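Local atomic coordinates of peptidoglycan N-acetylglucosamine deacetylase (Bacillus cereus, PDB entry 4L1G), a protein that removes acetyl groups from the N-acetylglucosamine residues of cell-wall peptidoglycan in a zinc-dependent hydrolysis, and also acts on soluble chitin and N-acetylchitooligomers. Residues 143-146 against 147-150; 149-152 against 153-157. All coordinates share one frame; numbering follows the deposited sequence. Where two conformers were deposited one is given.

Contact 1 of 2, residues 143-146 against 147-150; sequences EDEY and RNQI
Glu145 and Gln149 meet through two bent chains. Glu145 sends CG away from its backbone N (chi1 171°) and then folds at chi2, while Gln149 starts beside its own N and folds at chi2 as well (-81°). This is an i to i+4 pair on the first turns of the helix 143-161, in the NodB homology domain. Gln149 NE2 donates to Glu145 OE1 over 2.8 Å, and the bond is nearly straight. The carboxylate oxygen lies close to the amide plane, but the donor stands above the plane of the carboxylate. The other end of the amide is also held: Gln149 OE1 accepts from the backbone N atoms of Tyr133 and Ser134. Bonds at both ends should fix the rotation of the amide.

Two residues earlier, on another side of the helix, Glu143 pairs with Arg147. Glu143 OE2 lies 3.5 Å from Arg147 NE but well out of the guanidinium plane, making a salt bridge of charges without a directed N-H. The CB of Glu143 sits over one guanidinium face. Trp182 adds a cation-pi contact to Arg147. Water 1 links Asp144 OD2 to Arg147 NH1, the latter bond being weak. On the buried side, the Tyr146 ring packs obliquely on Ile150, with Tyr146 CE1 3.9 Å from Ile150 CG1.

Contact 2 of 2, residues 149-152 against 153-157; sequences QIIK and TEEIL
Thr153 turns its hydroxyl back on Gln149, one turn earlier in the helix 143-161. Its OG1 lies beside its own backbone N (chi1 -56°), which aims it at the preceding turn. Thr153 OG1 donates to Gln149 O over 2.6 Å, almost in line with the carbonyl bond (C=O...OG1 angle 167°). The same carbonyl takes a weak bond from Thr153 N at 3.4 Å. One residue therefore grips this oxygen twice, and the buried hydroxyl is satisfied within the helix.

Glu154 continues the regular alpha-helical pattern, with its N bonded to Ile150 O at 2.8 Å. The carboxylate of Glu154 turns off toward Asn130, and in the conformer given Glu154 OE2 accepts from Asn130 ND2. That amide also donates to Ile150 O, so in this conformer Asn130 bridges two successive turns. Glu155 lies on the exposed side. Its CG packs 3.4 Å from Ile151 O, and Glu155 OE2 comes within 3.9 Å of Ile151 CG2. Water 2 donates to Glu155 OE1 at 3.1 Å and weakly to Lys152 O. Ile156 lays its CG1 3.3 Å from Lys152 O, the acceptor of its own backbone N.

Leu157 bonds back to Thr153 O through its N. The helix rests on the strand 127-130 through Thr153 and Leu157, which touch Asn130 and Ile128. Ile156 and Leu157 also pack against the helix 108-113.

Overall arrangement
Contacts 1 and 2 are successive parts of the helix 143-161, with centres 10 Å apart. They share Gln149 and Ile150. Gln149 joins them directly: its side chain belongs to contact 1, while its carbonyl serves contact 2. Neither contact contains a zinc ligand, but both lie near zinc-binding histidines. The side chain of Gln149 is about 7 Å from that of His135, and the side chain of Thr153 is about 6 Å from that of His131. Glu143, Tyr146 and Arg147 of contact 1 meet the helix 177-185, whereas contact 2 covers the strand 127-130, which runs up to His131. Gln149 OE1 is bonded to the N atoms of Tyr133 and Ser134, between His131 and His135.

Contact 1 of 2, residues 143-146 against 147-150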
loop_
_atom_site.group_PDB
_atom_site.type_symbol
_atom_site.label_atom_id
_atom_site.label_comp_id
_atom_site.label_asym_id
_atom_site.label_seq_id
_atom_site.Cartn_x
_atom_site.Cartn_y
_atom_site.Cartn_z
ATOM N N GLU A 143 2.941 -13.833 -18.608
ATOM C CA GLU A 143 1.628 -13.207 -18.458
ATOM C C GLU A 143 0.618 -14.078 -17.713
ATOM O O GLU A 143 -0.163 -13.572 -16.908
ATOM C CB GLU A 143 1.069 -12.787 -19.820
ATOM C CG GLU A 143 1.785 -11.597 -20.448
ATOM C CD GLU A 143 1.515 -10.292 -19.718
ATOM O OE1 GLU A 143 2.341 -9.360 -19.834
ATOM O OE2 GLU A 143 0.472 -10.193 -19.033
ATOM N N ASP A 144 0.639 -15.382 -17.976
ATOM C CA ASP A 144 -0.283 -16.307 -17.320
ATOM C C ASP A 144 -0.087 -16.331 -15.810
ATOM O O ASP A 144 -1.054 -16.299 -15.054
ATOM C CB ASP A 144 -0.142 -17.723 -17.885
ATOM C CG ASP A 144 -0.667 -17.839 -19.300
ATOM O OD1 ASP A 144 -0.312 -18.821 -19.985
ATOM O OD2 ASP A 144 -1.431 -16.946 -19.728
ATOM N N GLU A 145 1.168 -16.390 -15.377
ATOM C CA GLU A 145 1.483 -16.386 -13.954
ATOM C C GLU A 145 1.128 -15.050 -13.306
ATOM O O GLU A 145 0.555 -15.015 -12.218
ATOM C CB GLU A 145 2.959 -16.714 -13.724
ATOM C CG GLU A 145 3.434 -16.522 -12.286
ATOM C CD GLU A 145 2.830 -17.519 -11.307
ATOM O OE1 GLU A 145 3.076 -17.371 -10.091
ATOM O OE2 GLU A 145 2.118 -18.450 -11.743
ATOM N N TYR A 146 1.472 -13.958 -13.982
ATOM C CA TYR A 146 1.139 -12.618 -13.512
ATOM C C TYR A 146 -0.364 -12.454 -13.300
ATOM O O TYR A 146 -0.809 -12.047 -12.228
ATOM C CB TYR A 146 1.649 -11.571 -14.500
ATOM C CG TYR A 146 0.976 -10.219 -14.383
ATOM C CD1 TYR A 146 1.216 -9.393 -13.295
ATOM C CD2 TYR A 146 0.113 -9.766 -15.372
ATOM C CE1 TYR A 146 0.607 -8.157 -13.188
ATOM C CE2 TYR A 146 -0.499 -8.535 -15.275
ATOM C CZ TYR A 146 -0.248 -7.733 -14.182
ATOM O OH TYR A 146 -0.856 -6.502 -14.084
ATOM N N ARG A 147 -1.141 -12.786 -14.326
ATOM C CA ARG A 147 -2.592 -12.675 -14.255
ATOM C C ARG A 147 -3.176 -13.604 -13.195
ATOM O O ARG A 147 -4.118 -13.237 -12.492
ATOM C CB ARG A 147 -3.216 -12.932 -15.628
ATOM C CG ARG A 147 -2.864 -11.853 -16.639
ATOM C CD ARG A 147 -3.257 -12.224 -18.056
ATOM N NE ARG A 147 -2.858 -11.180 -19.000
ATOM C CZ ARG A 147 -2.961 -11.282 -20.322
ATOM N NH1 ARG A 147 -3.448 -12.388 -20.869
ATOM N NH2 ARG A 147 -2.571 -10.280 -21.099
ATOM N N ASN A 148 -2.601 -14.795 -13.072
ATOM C CA ASN A 148 -3.011 -15.737 -12.036
ATOM C C ASN A 148 -2.761 -15.187 -10.632
ATOM O O ASN A 148 -3.607 -15.318 -9.750
ATOM C CB ASN A 148 -2.291 -17.075 -12.209
ATOM C CG ASN A 148 -2.858 -18.162 -11.314
ATOM O OD1 ASN A 148 -4.072 -18.256 -11.126
ATOM N ND2 ASN A 148 -1.979 -18.986 -10.754
ATOM N N GLN A 149 -1.595 -14.574 -10.435
ATOM C CA GLN A 149 -1.238 -13.972 -9.152
ATOM C C GLN A 149 -2.250 -12.908 -8.741
ATOM O O GLN A 149 -2.704 -12.874 -7.595
ATOM C CB GLN A 149 0.162 -13.350 -9.216
ATOM C CG GLN A 149 1.308 -14.354 -9.225
ATOM C CD GLN A 149 1.656 -14.869 -7.841
ATOM O OE1 GLN A 149 1.413 -14.201 -6.836
ATOM N NE2 GLN A 149 2.233 -16.064 -7.784
ATOM N N ILE A 150 -2.604 -12.044 -9.686
ATOM C CA ILE A 150 -3.543 -10.962 -9.427
ATOM C C ILE A 150 -4.960 -11.476 -9.187
ATOM O O ILE A 150 -5.590 -11.128 -8.190
ATOM C CB ILE A 150 -3.567 -9.952 -10.589
ATOM C CG1 ILE A 150 -2.178 -9.340 -10.786
ATOM C CG2 ILE A 150 -4.596 -8.865 -10.330
ATOM C CD1 ILE A 150 -1.642 -8.640 -9.555
HETATM O O HOH W 1 -2.470 -14.714 -20.199
#

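Contact 2 of 2, residues 149-152 against 153-157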
loop_
_atom_site.group_PDB
_atom_site.type_symbol
_atom_site.label_atom_id
_atom_site.label_comp_id
_atom_site.label_asym_id
_atom_site.label_seq_id
_atom_site.Cartn_x
_atom_site.Cartn_y
_atom_site.Cartn_z
ATOM N N GLN A 149 -1.595 -14.574 -10.435
ATOM C CA GLN A 149 -1.238 -13.972 -9.152
ATOM C C GLN A 149 -2.250 -12.908 -8.741
ATOM O O GLN A 149 -2.704 -12.874 -7.595
ATOM C CB GLN A 149 0.162 -13.350 -9.216
ATOM C CG GLN A 149 1.308 -14.354 -9.225
ATOM C CD GLN A 149 1.656 -14.869 -7.841
ATOM O OE1 GLN A 149 1.413 -14.201 -6.836
ATOM N NE2 GLN A 149 2.233 -16.064 -7.784
ATOM N N ILE A 150 -2.604 -12.044 -9.686
ATOM C CA ILE A 150 -3.543 -10.962 -9.427
ATOM C C ILE A 150 -4.960 -11.476 -9.187
ATOM O O ILE A 150 -5.590 -11.128 -8.190
ATOM C CB ILE A 150 -3.567 -9.952 -10.589
ATOM C CG1 ILE A 150 -2.178 -9.340 -10.786
ATOM C CG2 ILE A 150 -4.596 -8.865 -10.330
ATOM C CD1 ILE A 150 -1.642 -8.640 -9.555
ATOM N N ILE A 151 -5.452 -12.307 -10.101
ATOM C CA ILE A 151 -6.836 -12.776 -10.056
ATOM C C ILE A 151 -7.131 -13.647 -8.833
ATOM O O ILE A 151 -8.155 -13.470 -8.171
ATOM C CB ILE A 151 -7.221 -13.520 -11.356
ATOM C CG1 ILE A 151 -7.213 -12.552 -12.544
ATOM C CG2 ILE A 151 -8.590 -14.173 -11.222
ATOM C CD1 ILE A 151 -7.453 -13.226 -13.883
ATOM N N LYS A 152 -6.233 -14.580 -8.533
ATOM C CA LYS A 152 -6.372 -15.420 -7.351
ATOM C C LYS A 152 -6.433 -14.578 -6.077
ATOM O O LYS A 152 -7.223 -14.854 -5.177
ATOM C CB LYS A 152 -5.226 -16.431 -7.271
ATOM C CG LYS A 152 -5.257 -17.310 -6.032
ATOM C CD LYS A 152 -4.514 -18.621 -6.253
ATOM C CE LYS A 152 -3.050 -18.398 -6.574
ATOM N NZ LYS A 152 -2.347 -19.703 -6.750
ATOM N N THR A 153 -5.604 -13.540 -6.016
ATOM C CA THR A 153 -5.587 -12.640 -4.871
ATOM C C THR A 153 -6.868 -11.816 -4.819
ATOM O O THR A 153 -7.424 -11.581 -3.745
ATOM C CB THR A 153 -4.371 -11.699 -4.922
ATOM O OG1 THR A 153 -3.174 -12.476 -5.018
ATOM C CG2 THR A 153 -4.306 -10.823 -3.674
ATOM N N GLU A 154 -7.335 -11.389 -5.987
ATOM C CA GLU A 154 -8.554 -10.599 -6.080
ATOM C C GLU A 154 -9.754 -11.377 -5.544
ATOM O O GLU A 154 -10.578 -10.831 -4.807
ATOM C CB GLU A 154 -8.798 -10.175 -7.529
ATOM C CG GLU A 154 -9.848 -9.089 -7.704
ATOM C CD GLU A 154 -9.281 -7.685 -7.568
ATOM O OE1 GLU A 154 -9.912 -6.747 -8.094
ATOM O OE2 GLU A 154 -8.214 -7.513 -6.939
ATOM N N GLU A 155 -9.844 -12.654 -5.913
ATOM C CA GLU A 155 -10.935 -13.515 -5.465
ATOM C C GLU A 155 -10.928 -13.682 -3.952
ATOM O O GLU A 155 -11.971 -13.610 -3.305
ATOM C CB GLU A 155 -10.847 -14.891 -6.128
ATOM C CG GLU A 155 -11.162 -14.896 -7.612
ATOM C CD GLU A 155 -10.901 -16.243 -8.262
ATOM O OE1 GLU A 155 -10.353 -17.140 -7.581
ATOM O OE2 GLU A 155 -11.241 -16.405 -9.454
ATOM N N ILE A 156 -9.743 -13.911 -3.397
ATOM C CA ILE A 156 -9.584 -14.076 -1.958
ATOM C C ILE A 156 -10.011 -12.819 -1.205
ATOM O O ILE A 156 -10.778 -12.890 -0.244
ATOM C CB ILE A 156 -8.124 -14.423 -1.601
ATOM C CG1 ILE A 156 -7.771 -15.822 -2.120
ATOM C CG2 ILE A 156 -7.901 -14.336 -0.097
ATOM C CD1 ILE A 156 -6.302 -16.171 -2.006
ATOM N N LEU A 157 -9.521 -11.669 -1.658
ATOM C CA LEU A 157 -9.811 -10.399 -1.002
ATOM C C LEU A 157 -11.266 -9.976 -1.184
ATOM O O LEU A 157 -11.863 -9.390 -0.282
ATOM C CB LEU A 157 -8.866 -9.305 -1.505
ATOM C CG LEU A 157 -7.387 -9.544 -1.194
ATOM C CD1 LEU A 157 -6.522 -8.431 -1.760
ATOM C CD2 LEU A 157 -7.174 -9.693 0.305
HETATM O O HOH W 2 -8.834 -17.791 -4.993
#